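Local coordinates for probable LRR receptor-like serine/threonine-protein kinase At4g26540 (Arabidopsis thaliana, PDB 5HZ0), which acts as a cell-surface receptor kinase for RGF peptide hormones that maintain the root stem cell niche, pairing with SERK co-receptors once they bind, at residues F332-K337 / L357-L362; R350-I355 / F371-L376; T398-L403 / K422-V427; E449-H454 / I474-N479. The protein carries 5 engineered substitutions. All blocks are in the same frame, centred on the assembly; numbering follows the deposited sequence.

Interaction 1. Residues F332-K337 / L357-L362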
# COMPACT_ATOMS: atom_id res chain seq x y z
N PHE A 332 -6.00 7.77 -10.68
CA PHE A 332 -6.74 6.63 -10.13
C PHE A 332 -8.20 7.00 -9.97
O PHE A 332 -8.56 7.79 -9.08
CB PHE A 332 -6.17 6.18 -8.77
CG PHE A 332 -4.81 5.52 -8.85
CD1 PHE A 332 -4.16 5.35 -10.06
CD2 PHE A 332 -4.19 5.07 -7.69
CE1 PHE A 332 -2.89 4.74 -10.12
CE2 PHE A 332 -2.94 4.46 -7.74
CZ PHE A 332 -2.29 4.29 -8.96
N ALA A 333 -9.02 6.49 -10.88
CA ALA A 333 -10.49 6.49 -10.79
C ALA A 333 -11.18 5.13 -10.51
O ALA A 333 -12.39 5.00 -10.74
CB ALA A 333 -11.11 7.18 -11.98
N TRP A 334 -10.42 4.09 -10.16
CA TRP A 334 -10.98 2.73 -10.04
C TRP A 334 -12.08 2.58 -8.98
O TRP A 334 -12.15 3.35 -8.03
CB TRP A 334 -9.89 1.65 -9.89
CG TRP A 334 -8.98 1.74 -8.69
CD1 TRP A 334 -7.88 2.56 -8.54
CD2 TRP A 334 -9.06 0.95 -7.48
NE1 TRP A 334 -7.29 2.34 -7.31
CE2 TRP A 334 -7.99 1.36 -6.65
CE3 TRP A 334 -9.93 -0.05 -7.03
CZ2 TRP A 334 -7.78 0.80 -5.39
CZ3 TRP A 334 -9.71 -0.60 -5.79
CH2 TRP A 334 -8.65 -0.18 -4.98
N GLN A 335 -12.97 1.60 -9.20
CA GLN A 335 -14.12 1.34 -8.32
C GLN A 335 -15.01 2.57 -8.22
O GLN A 335 -15.18 3.17 -7.15
CB GLN A 335 -13.69 0.85 -6.92
CG GLN A 335 -14.80 0.29 -6.06
CD GLN A 335 -15.57 -0.84 -6.76
OE1 GLN A 335 -15.14 -2.00 -6.75
NE2 GLN A 335 -16.69 -0.50 -7.40
N ASN A 336 -15.58 2.92 -9.37
CA ASN A 336 -16.61 3.94 -9.45
C ASN A 336 -17.73 3.50 -10.39
O ASN A 336 -17.80 2.35 -10.79
CB ASN A 336 -16.02 5.27 -9.93
CG ASN A 336 -15.40 6.06 -8.82
OD1 ASN A 336 -16.12 6.55 -7.94
ND2 ASN A 336 -14.07 6.16 -8.83
N LYS A 337 -18.62 4.44 -10.69
CA LYS A 337 -19.66 4.28 -11.71
C LYS A 337 -19.36 4.91 -13.10
O LYS A 337 -20.30 5.24 -13.83
CB LYS A 337 -21.02 4.71 -11.17
CG LYS A 337 -21.79 3.58 -10.58
CD LYS A 337 -21.23 3.09 -9.28
CE LYS A 337 -22.04 1.87 -8.83
NZ LYS A 337 -21.32 1.01 -7.84
N LEU A 357 -8.10 2.71 -14.01
CA LEU A 357 -9.54 2.88 -14.25
C LEU A 357 -10.44 1.65 -13.96
O LEU A 357 -11.61 1.62 -14.37
CB LEU A 357 -9.79 3.48 -15.64
CG LEU A 357 -9.02 4.79 -15.85
CD1 LEU A 357 -9.21 5.33 -17.26
CD2 LEU A 357 -9.43 5.84 -14.81
N SER A 358 -9.89 0.62 -13.33
CA SER A 358 -10.62 -0.66 -13.14
C SER A 358 -11.92 -0.51 -12.39
O SER A 358 -12.15 0.47 -11.68
CB SER A 358 -9.78 -1.69 -12.36
OG SER A 358 -8.49 -1.92 -12.93
N TYR A 359 -12.80 -1.49 -12.57
CA TYR A 359 -14.08 -1.54 -11.85
C TYR A 359 -14.93 -0.31 -12.11
O TYR A 359 -15.30 0.44 -11.20
CB TYR A 359 -13.87 -1.74 -10.34
CG TYR A 359 -13.21 -3.05 -9.98
CD1 TYR A 359 -13.93 -4.25 -10.02
CD2 TYR A 359 -11.89 -3.10 -9.58
CE1 TYR A 359 -13.33 -5.46 -9.69
CE2 TYR A 359 -11.28 -4.28 -9.25
CZ TYR A 359 -12.00 -5.45 -9.30
OH TYR A 359 -11.37 -6.62 -8.97
N ASN A 360 -15.28 -0.15 -13.38
CA ASN A 360 -16.24 0.84 -13.82
C ASN A 360 -17.08 0.24 -14.93
O ASN A 360 -17.05 -0.96 -15.19
CB ASN A 360 -15.55 2.10 -14.32
CG ASN A 360 -15.01 2.97 -13.20
OD1 ASN A 360 -15.77 3.66 -12.54
ND2 ASN A 360 -13.69 2.94 -12.99
N SER A 361 -17.86 1.10 -15.56
CA SER A 361 -18.63 0.77 -16.74
C SER A 361 -18.06 1.23 -18.09
O SER A 361 -18.80 1.32 -19.06
CB SER A 361 -20.07 1.18 -16.57
OG SER A 361 -20.67 0.21 -15.75
N LEU A 362 -16.80 1.62 -18.11
CA LEU A 362 -16.18 2.10 -19.34
C LEU A 362 -16.42 1.18 -20.53
O LEU A 362 -16.27 -0.05 -20.42
CB LEU A 362 -14.69 2.32 -19.12
CG LEU A 362 -14.40 3.31 -17.99
CD1 LEU A 362 -12.93 3.25 -17.56
CD2 LEU A 362 -14.83 4.71 -18.41

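Interaction 2. Residues R350-I355 / F371-L376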
# COMPACT_ATOMS: atom_id res chain seq x y z
N ARG A 350 1.51 13.74 -21.02
CA ARG A 350 2.69 13.01 -21.50
C ARG A 350 3.43 12.35 -20.36
O ARG A 350 4.16 11.38 -20.55
CB ARG A 350 3.66 13.93 -22.30
CG ARG A 350 3.07 14.62 -23.53
CD ARG A 350 2.38 13.65 -24.47
NE ARG A 350 3.29 12.61 -24.93
CZ ARG A 350 2.92 11.46 -25.50
NH1 ARG A 350 1.63 11.20 -25.70
NH2 ARG A 350 3.84 10.58 -25.88
N GLU A 351 3.26 12.88 -19.16
CA GLU A 351 3.94 12.40 -17.96
C GLU A 351 3.25 11.26 -17.24
O GLU A 351 3.77 10.82 -16.21
CB GLU A 351 4.04 13.52 -16.93
CG GLU A 351 3.18 14.78 -17.20
CD GLU A 351 1.70 14.50 -17.59
OE1 GLU A 351 1.44 13.65 -18.44
OE2 GLU A 351 0.76 15.14 -17.09
N LEU A 352 2.10 10.78 -17.71
CA LEU A 352 1.36 9.79 -16.93
C LEU A 352 2.20 8.55 -16.60
O LEU A 352 2.68 7.86 -17.49
CB LEU A 352 0.10 9.34 -17.68
CG LEU A 352 -1.12 10.23 -17.46
CD1 LEU A 352 -2.24 9.84 -18.40
CD2 LEU A 352 -1.55 10.20 -16.00
N GLN A 353 2.39 8.29 -15.31
CA GLN A 353 3.06 7.08 -14.86
C GLN A 353 2.12 5.90 -14.64
O GLN A 353 2.44 4.76 -14.97
CB GLN A 353 3.94 7.37 -13.66
CG GLN A 353 5.04 8.35 -14.02
CD GLN A 353 5.76 8.94 -12.82
OE1 GLN A 353 5.57 8.51 -11.68
NE2 GLN A 353 6.57 9.95 -13.07
N ALA A 354 0.97 6.19 -14.04
CA ALA A 354 0.03 5.16 -13.63
C ALA A 354 -1.40 5.57 -13.92
O ALA A 354 -1.87 6.61 -13.46
CB ALA A 354 0.19 4.85 -12.15
N ILE A 355 -2.09 4.75 -14.70
CA ILE A 355 -3.52 4.92 -14.88
C ILE A 355 -4.24 3.67 -14.32
O ILE A 355 -3.99 2.57 -14.80
CB ILE A 355 -3.85 5.07 -16.37
CG1 ILE A 355 -3.12 6.27 -16.97
CG2 ILE A 355 -5.36 5.21 -16.58
CD1 ILE A 355 -3.13 6.29 -18.48
N PHE A 371 -1.31 4.26 -25.47
CA PHE A 371 -0.12 3.41 -25.54
C PHE A 371 1.09 4.20 -26.07
O PHE A 371 2.22 3.69 -26.10
CB PHE A 371 -0.40 2.17 -26.39
CG PHE A 371 -1.31 1.16 -25.73
CD1 PHE A 371 -0.85 0.36 -24.68
CD2 PHE A 371 -2.62 0.98 -26.16
CE1 PHE A 371 -1.68 -0.58 -24.08
CE2 PHE A 371 -3.45 0.04 -25.56
CZ PHE A 371 -2.97 -0.74 -24.52
N GLY A 372 0.86 5.44 -26.48
CA GLY A 372 1.94 6.31 -26.90
C GLY A 372 2.69 6.93 -25.73
O GLY A 372 3.71 7.59 -25.92
N LEU A 373 2.18 6.74 -24.51
CA LEU A 373 2.85 7.30 -23.35
C LEU A 373 4.17 6.55 -23.10
O LEU A 373 4.19 5.33 -22.96
CB LEU A 373 1.93 7.30 -22.13
CG LEU A 373 0.63 8.09 -22.34
CD1 LEU A 373 -0.41 7.79 -21.27
CD2 LEU A 373 0.90 9.58 -22.38
N ARG A 374 5.27 7.30 -23.09
CA ARG A 374 6.60 6.69 -23.00
C ARG A 374 7.00 6.48 -21.55
O ARG A 374 7.94 5.74 -21.25
CB ARG A 374 7.64 7.55 -23.75
CG ARG A 374 7.51 7.47 -25.28
CD ARG A 374 8.47 8.42 -26.03
NE ARG A 374 9.83 8.39 -25.49
CZ ARG A 374 10.36 9.37 -24.76
NH1 ARG A 374 9.65 10.46 -24.50
NH2 ARG A 374 11.60 9.26 -24.30
N ASN A 375 6.30 7.16 -20.65
CA ASN A 375 6.51 6.96 -19.22
C ASN A 375 5.49 6.12 -18.42
O ASN A 375 5.61 6.00 -17.21
CB ASN A 375 6.88 8.28 -18.53
CG ASN A 375 8.37 8.46 -18.42
OD1 ASN A 375 8.91 9.55 -18.68
ND2 ASN A 375 9.07 7.39 -18.03
N LEU A 376 4.49 5.55 -19.08
CA LEU A 376 3.45 4.82 -18.37
C LEU A 376 3.97 3.45 -17.92
O LEU A 376 4.30 2.60 -18.76
CB LEU A 376 2.27 4.64 -19.32
CG LEU A 376 0.92 4.18 -18.78
CD1 LEU A 376 0.39 5.18 -17.77
CD2 LEU A 376 -0.07 4.00 -19.92

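Interaction 3. Residues T398-L403 / K422-V427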
# COMPACT_ATOMS: atom_id res chain seq x y z
N THR A 398 6.76 2.10 -23.93
CA THR A 398 8.12 1.58 -23.83
C THR A 398 8.41 1.07 -22.44
O THR A 398 9.10 0.07 -22.27
CB THR A 398 9.16 2.66 -24.22
OG1 THR A 398 8.80 3.22 -25.49
CG2 THR A 398 10.56 2.07 -24.33
N ASN A 399 7.89 1.79 -21.45
CA ASN A 399 8.14 1.52 -20.04
C ASN A 399 7.07 0.72 -19.33
O ASN A 399 7.13 0.58 -18.11
CB ASN A 399 8.38 2.83 -19.28
CG ASN A 399 9.76 3.43 -19.55
OD1 ASN A 399 10.73 2.71 -19.75
ND2 ASN A 399 9.83 4.75 -19.55
N LEU A 400 6.05 0.26 -20.07
CA LEU A 400 4.95 -0.48 -19.44
C LEU A 400 5.49 -1.65 -18.65
O LEU A 400 6.21 -2.48 -19.17
CB LEU A 400 4.00 -1.03 -20.50
CG LEU A 400 2.58 -1.36 -20.04
CD1 LEU A 400 1.96 -0.18 -19.26
CD2 LEU A 400 1.74 -1.74 -21.24
N TYR A 401 5.12 -1.68 -17.37
CA TYR A 401 5.57 -2.70 -16.43
C TYR A 401 4.43 -3.67 -16.10
O TYR A 401 4.54 -4.89 -16.28
CB TYR A 401 6.07 -2.01 -15.16
CG TYR A 401 6.73 -2.94 -14.17
CD1 TYR A 401 8.07 -3.28 -14.31
CD2 TYR A 401 6.03 -3.48 -13.10
CE1 TYR A 401 8.69 -4.11 -13.42
CE2 TYR A 401 6.65 -4.32 -12.19
CZ TYR A 401 7.98 -4.63 -12.36
OH TYR A 401 8.62 -5.47 -11.48
N ARG A 402 3.35 -3.11 -15.55
CA ARG A 402 2.16 -3.85 -15.15
C ARG A 402 0.96 -3.50 -16.02
O ARG A 402 0.51 -2.35 -16.06
CB ARG A 402 1.87 -3.57 -13.68
CG ARG A 402 0.57 -4.16 -13.12
CD ARG A 402 0.52 -3.91 -11.62
NE ARG A 402 -0.56 -4.63 -10.99
CZ ARG A 402 -0.48 -5.90 -10.62
NH1 ARG A 402 -1.52 -6.49 -10.05
NH2 ARG A 402 0.64 -6.58 -10.84
N LEU A 403 0.44 -4.51 -16.72
CA LEU A 403 -0.68 -4.36 -17.63
C LEU A 403 -1.84 -5.29 -17.24
O LEU A 403 -1.69 -6.53 -17.22
CB LEU A 403 -0.25 -4.69 -19.06
CG LEU A 403 -1.37 -4.52 -20.09
CD1 LEU A 403 -1.79 -3.05 -20.20
CD2 LEU A 403 -0.99 -5.07 -21.46
N LYS A 422 10.12 -4.50 -23.37
CA LYS A 422 11.19 -5.18 -22.64
C LYS A 422 11.12 -5.03 -21.13
O LYS A 422 11.84 -5.73 -20.41
CB LYS A 422 12.55 -4.69 -23.16
CG LYS A 422 12.67 -4.67 -24.67
CD LYS A 422 12.72 -6.07 -25.26
CE LYS A 422 12.31 -6.06 -26.74
NZ LYS A 422 12.54 -7.39 -27.44
N ASN A 423 10.31 -4.10 -20.63
CA ASN A 423 10.14 -3.98 -19.18
C ASN A 423 8.86 -4.63 -18.63
O ASN A 423 8.66 -4.67 -17.42
CB ASN A 423 10.22 -2.52 -18.73
CG ASN A 423 11.44 -1.80 -19.30
OD1 ASN A 423 11.31 -0.93 -20.17
ND2 ASN A 423 12.62 -2.14 -18.81
N LEU A 424 8.01 -5.17 -19.51
CA LEU A 424 6.70 -5.62 -19.10
C LEU A 424 6.88 -6.85 -18.21
O LEU A 424 7.41 -7.87 -18.64
CB LEU A 424 5.90 -5.98 -20.35
CG LEU A 424 4.41 -6.33 -20.28
CD1 LEU A 424 3.63 -5.27 -19.49
CD2 LEU A 424 3.90 -6.43 -21.71
N ASN A 425 6.50 -6.70 -16.95
CA ASN A 425 6.64 -7.75 -15.95
C ASN A 425 5.44 -8.67 -15.83
O ASN A 425 5.57 -9.88 -15.71
CB ASN A 425 6.94 -7.13 -14.60
CG ASN A 425 7.20 -8.17 -13.56
OD1 ASN A 425 6.38 -8.40 -12.67
ND2 ASN A 425 8.33 -8.84 -13.67
N PHE A 426 4.28 -8.04 -15.84
CA PHE A 426 3.05 -8.63 -15.36
C PHE A 426 1.99 -8.27 -16.37
O PHE A 426 1.74 -7.09 -16.63
CB PHE A 426 2.70 -8.03 -14.00
CG PHE A 426 1.47 -8.62 -13.38
CD1 PHE A 426 0.21 -8.30 -13.86
CD2 PHE A 426 1.57 -9.52 -12.31
CE1 PHE A 426 -0.93 -8.85 -13.30
CE2 PHE A 426 0.43 -10.07 -11.74
CZ PHE A 426 -0.82 -9.73 -12.23
N VAL A 427 1.34 -9.28 -16.93
CA VAL A 427 0.29 -9.08 -17.92
C VAL A 427 -0.93 -10.00 -17.62
O VAL A 427 -0.82 -11.23 -17.58
CB VAL A 427 0.88 -9.30 -19.34
CG1 VAL A 427 1.54 -10.61 -19.39
CG2 VAL A 427 -0.18 -9.19 -20.38

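Interaction 4. Residues E449-H454 / I474-N479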
# COMPACT_ATOMS: atom_id res chain seq x y z
N GLU A 449 7.38 -11.94 -16.07
CA GLU A 449 7.23 -12.99 -15.06
C GLU A 449 5.83 -13.55 -14.84
O GLU A 449 5.69 -14.65 -14.33
CB GLU A 449 7.82 -12.52 -13.75
CG GLU A 449 9.25 -12.11 -13.90
CD GLU A 449 9.90 -11.78 -12.59
OE1 GLU A 449 9.30 -11.00 -11.80
OE2 GLU A 449 11.01 -12.30 -12.35
N PHE A 450 4.79 -12.84 -15.26
CA PHE A 450 3.43 -13.25 -14.95
C PHE A 450 2.58 -13.09 -16.19
O PHE A 450 2.40 -11.97 -16.67
CB PHE A 450 2.86 -12.38 -13.82
CG PHE A 450 1.41 -12.70 -13.46
CD1 PHE A 450 0.36 -12.30 -14.29
CD2 PHE A 450 1.09 -13.37 -12.28
CE1 PHE A 450 -0.96 -12.57 -13.96
CE2 PHE A 450 -0.25 -13.64 -11.94
CZ PHE A 450 -1.27 -13.23 -12.78
N LEU A 451 2.05 -14.20 -16.69
CA LEU A 451 1.23 -14.18 -17.89
C LEU A 451 -0.09 -14.92 -17.63
O LEU A 451 -0.12 -16.17 -17.55
CB LEU A 451 2.02 -14.81 -19.04
CG LEU A 451 1.32 -14.91 -20.38
CD1 LEU A 451 0.83 -13.54 -20.83
CD2 LEU A 451 2.24 -15.54 -21.41
N ASP A 452 -1.18 -14.16 -17.56
CA ASP A 452 -2.49 -14.72 -17.34
C ASP A 452 -3.38 -14.47 -18.56
O ASP A 452 -3.87 -13.35 -18.77
CB ASP A 452 -3.11 -14.03 -16.12
CG ASP A 452 -4.27 -14.81 -15.50
OD1 ASP A 452 -4.85 -15.72 -16.15
OD2 ASP A 452 -4.59 -14.47 -14.34
N LEU A 453 -3.60 -15.51 -19.36
CA LEU A 453 -4.52 -15.48 -20.51
C LEU A 453 -5.89 -16.21 -20.33
O LEU A 453 -6.62 -16.41 -21.30
CB LEU A 453 -3.82 -15.93 -21.79
CG LEU A 453 -2.53 -15.17 -22.15
CD1 LEU A 453 -1.98 -15.57 -23.53
CD2 LEU A 453 -2.74 -13.67 -22.05
N HIS A 454 -6.20 -16.68 -19.12
CA HIS A 454 -7.33 -17.60 -18.93
C HIS A 454 -8.72 -17.08 -19.34
O HIS A 454 -8.98 -15.89 -19.30
CB HIS A 454 -7.35 -18.22 -17.51
CG HIS A 454 -7.95 -17.35 -16.46
ND1 HIS A 454 -7.19 -16.66 -15.53
CD2 HIS A 454 -9.24 -17.08 -16.15
CE1 HIS A 454 -7.98 -16.00 -14.71
NE2 HIS A 454 -9.23 -16.23 -15.06
N ILE A 474 2.15 -18.88 -15.21
CA ILE A 474 1.45 -19.06 -16.48
C ILE A 474 0.04 -19.58 -16.26
O ILE A 474 -0.12 -20.64 -15.67
CB ILE A 474 2.18 -20.05 -17.40
CG1 ILE A 474 3.52 -19.48 -17.86
CG2 ILE A 474 1.33 -20.39 -18.63
CD1 ILE A 474 4.26 -20.42 -18.78
N ASP A 475 -0.98 -18.85 -16.71
CA ASP A 475 -2.33 -19.39 -16.70
C ASP A 475 -2.98 -19.24 -18.08
O ASP A 475 -3.40 -18.15 -18.45
CB ASP A 475 -3.15 -18.64 -15.65
CG ASP A 475 -4.46 -19.35 -15.30
OD1 ASP A 475 -4.86 -20.28 -16.03
OD2 ASP A 475 -5.09 -18.96 -14.28
N PHE A 476 -3.07 -20.35 -18.81
CA PHE A 476 -3.75 -20.42 -20.12
C PHE A 476 -5.11 -21.13 -20.03
O PHE A 476 -5.70 -21.50 -21.04
CB PHE A 476 -2.86 -21.04 -21.20
CG PHE A 476 -1.58 -20.28 -21.45
CD1 PHE A 476 -1.45 -18.95 -21.05
CD2 PHE A 476 -0.52 -20.88 -22.10
CE1 PHE A 476 -0.29 -18.25 -21.28
CE2 PHE A 476 0.65 -20.18 -22.33
CZ PHE A 476 0.77 -18.87 -21.93
N SER A 477 -5.56 -21.40 -18.81
CA SER A 477 -6.75 -22.22 -18.63
C SER A 477 -7.99 -21.64 -19.27
O SER A 477 -8.09 -20.44 -19.48
CB SER A 477 -7.00 -22.52 -17.14
OG SER A 477 -7.19 -21.33 -16.40
N ASP A 478 -8.93 -22.52 -19.59
CA ASP A 478 -10.19 -22.15 -20.20
C ASP A 478 -9.99 -21.47 -21.56
O ASP A 478 -10.34 -20.32 -21.77
CB ASP A 478 -10.97 -21.25 -19.24
CG ASP A 478 -12.42 -21.17 -19.56
OD1 ASP A 478 -12.88 -22.02 -20.36
OD2 ASP A 478 -13.09 -20.27 -19.03
N ASN A 479 -9.42 -22.24 -22.49
CA ASN A 479 -9.27 -21.81 -23.87
C ASN A 479 -9.57 -23.01 -24.78
O ASN A 479 -10.08 -24.04 -24.32
CB ASN A 479 -7.86 -21.24 -24.15
CG ASN A 479 -7.68 -19.81 -23.62
OD1 ASN A 479 -8.24 -18.85 -24.17
ND2 ASN A 479 -6.88 -19.65 -22.58

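Interaction 1. Residues F332-K337 / L357-L362
Asn360 ND2 gives a long, weak bond to Ala333 O of the preceding repeat (3.3 Å) and a firmer one to Leu357 O in its own turn (2.8 Å). Asn336 holds the equivalent turn one repeat earlier, its ND2 donating to Ala333 O at 2.8 Å, so that carbonyl is bonded firmly from its own turn and only weakly from the next. In both asparagines CG lies opposite the carbonyl carbon (chi1 -76° in Asn360), which turns each amide back towards the carbonyl three residues earlier. The backbones join directly, Gln335 N to Ser358 O at 2.8 Å and Asn336 N to Tyr359 O at 3.1 Å. On the core side, Ala333 CB rests on Leu357 CD2 (3.6 Å). The Gln335 amide crosses the Tyr359 side chain at a slant, OE1 nearest CB, the amide and ring planes 23° apart. Further out, Asn336 OD1 accepts from Ile314 N and Asn360 OD1 from Leu338 N. Trp334 NE1 bonds to the backbone of the bound peptide, and Ser358 and Tyr359 pack on the hormone. Buried asparagine amides thus satisfy backbone groups of the turns, which probably steadies the frame of the hormone-contacting side chains.

Interaction 2. Residues R350-I355 / F371-L376
Two bends in Arg350, at chi2 (-52°) and chi3, curl its chain back so that the guanidinium meets Gly372, while Leu376, its CG turned opposite the backbone N (chi1 -167°), sends CD1 towards Ile355. This is one coil of the leucine-rich-repeat solenoid: the way into strand 354-356 meets the closing turn of the same repeat and the start of the next. Leucines and Ile355 fill the inside. Leu373 CD1 sits against Leu352 CB (3.9 Å), with the two chains crossing at a slant, and Ile355 CD1 meets Leu376 CD1 at 3.8 Å, nearly at a right angle. Leu376 CD1 also lies beside the backbone at Gln353 O, and that oxygen is bonded by Thr377 OG1, the first residue beyond the segment. Outside, Arg350 spans the edge of the coil, with Leu373 CD2 lying over one face of its guanidinium. Its NH1 donates to Ser347 O. A sugar of the N-linked glycan touches Gly372, the residue whose carbonyl receives the arginine. Arg350 NH2 reaches Gly372 O at 3.0 Å, bent to 138° at the hydrogen and arriving from above the carbonyl plane.

Interaction 3. Residues T398-L403 / K422-V427
Arg402 lays its guanidinium over one face of the Phe426 ring, with NH2 above the ring centre and CZ 4.0 Å from the centroid, a cation-pi contact. The two planes are inclined at 39°, so the group tips over the ring and does not lie flat on it. Leu403 O stands at the ring edge, and Phe450 of the following repeat stacks with the same ring. The Tyr401 ring has its own cover: Asn425 CB lies over one face, 3.6 Å from the centroid, in a CH-pi contact. Asn425 and Tyr401 run side by side because both turn CG opposite the backbone N (chi1 -176° and -172°), and Asn425 ND2 is held by Glu449 OE1. The strands pair in parallel. Tyr401 O accepts twice, from Asn425 N (2.8 Å) and Phe426 N (3.2 Å), and Leu403 N gives a nearly straight bond to Phe426 O (2.9 Å). On the side of Leu403 and Val427, Leu403 CB meets Leu424 CD1 of the preceding loop at 3.9 Å. Beyond the two segments, Arg402 NH1 reaches the backbone of the bound peptide, an ionic contact, so Phe426 probably steadies a recognition residue from the second shell. Such parallel strands, with apolar side chains turned to the core and others to the ligand, form the concave surface of the extracellular leucine-rich-repeat domain of a plant receptor kinase.

Interaction 4. Residues E449-H454 / I474-N479
Leu451 and Asp452 pair in parallel register with Ile474 and Asp475, residues 451-454 and 474-479 running 28° apart end to end, and two backbone bonds join them: Asp475 N to Leu451 O at 2.9 Å and Leu453 N to Asp475 O at 2.8 Å. On the face carrying Asp452 and Asp475 the two carboxylates lie side by side, nearly parallel, and Asp452 OD1 comes within 3.7 Å of Asp475 OD2. Such closeness of like charges could raise the proton affinity of one of them, but each has a donor. His454 ND1 gives a bond to the syn lone pair of Asp452 OD1 (2.6 Å), with the oxygen tilted from the imidazole plane; His454 CG sits between backbone N and carbonyl carbon (chi1 81°), which brings ND1 back to the carboxylate of Asp452, two residues earlier. Asp475 OD1 takes two bonds from Ser477, from OG and from the backbone N (3.1 Å), the latter closing an Asx turn. Inside, the Phe476 ring is met on several sides: Ile474 CG2 lies over one ring face, Leu451 CD2 meets the edge at CZ (3.7 Å), and Leu453 runs alongside it. Past the strands Asn479 ND2 bonds Phe476 O (2.7 Å) and reaches weakly to Leu453 O, while its OD1 accepts from Leu458 N, the asparagine arrangement that joins successive repeats. Strand 426-428 flanks the pair on the side of 450-452, where Leu451 packs on Val427, and strand 497-499 follows 473-475, where Ile474 meets Leu498 and Asp475 touches Asn499.

Overall arrangement
From the N terminus, strand 330-332 leads into interaction 1, which closes a loop of one repeat from 332-337 to 357-362. Interaction 2 crosses it, since 350-355 lies inside that loop and 371-376 beyond it; the two touch where Phe332 CE1 packs on Ala354 CB. Interactions 3 and 4 follow in series, each closing one further coil. Interactions 2 and 3 meet around Asn399 and Leu400, with centres about 12 Å apart. Strands 426-428 and 450-452 are neighbours, so interaction 3 runs straight into interaction 4 through Val427 and Phe450. Together they tie consecutive turns of the solenoid; interactions 1 and 3 also include hormone-contacting residues.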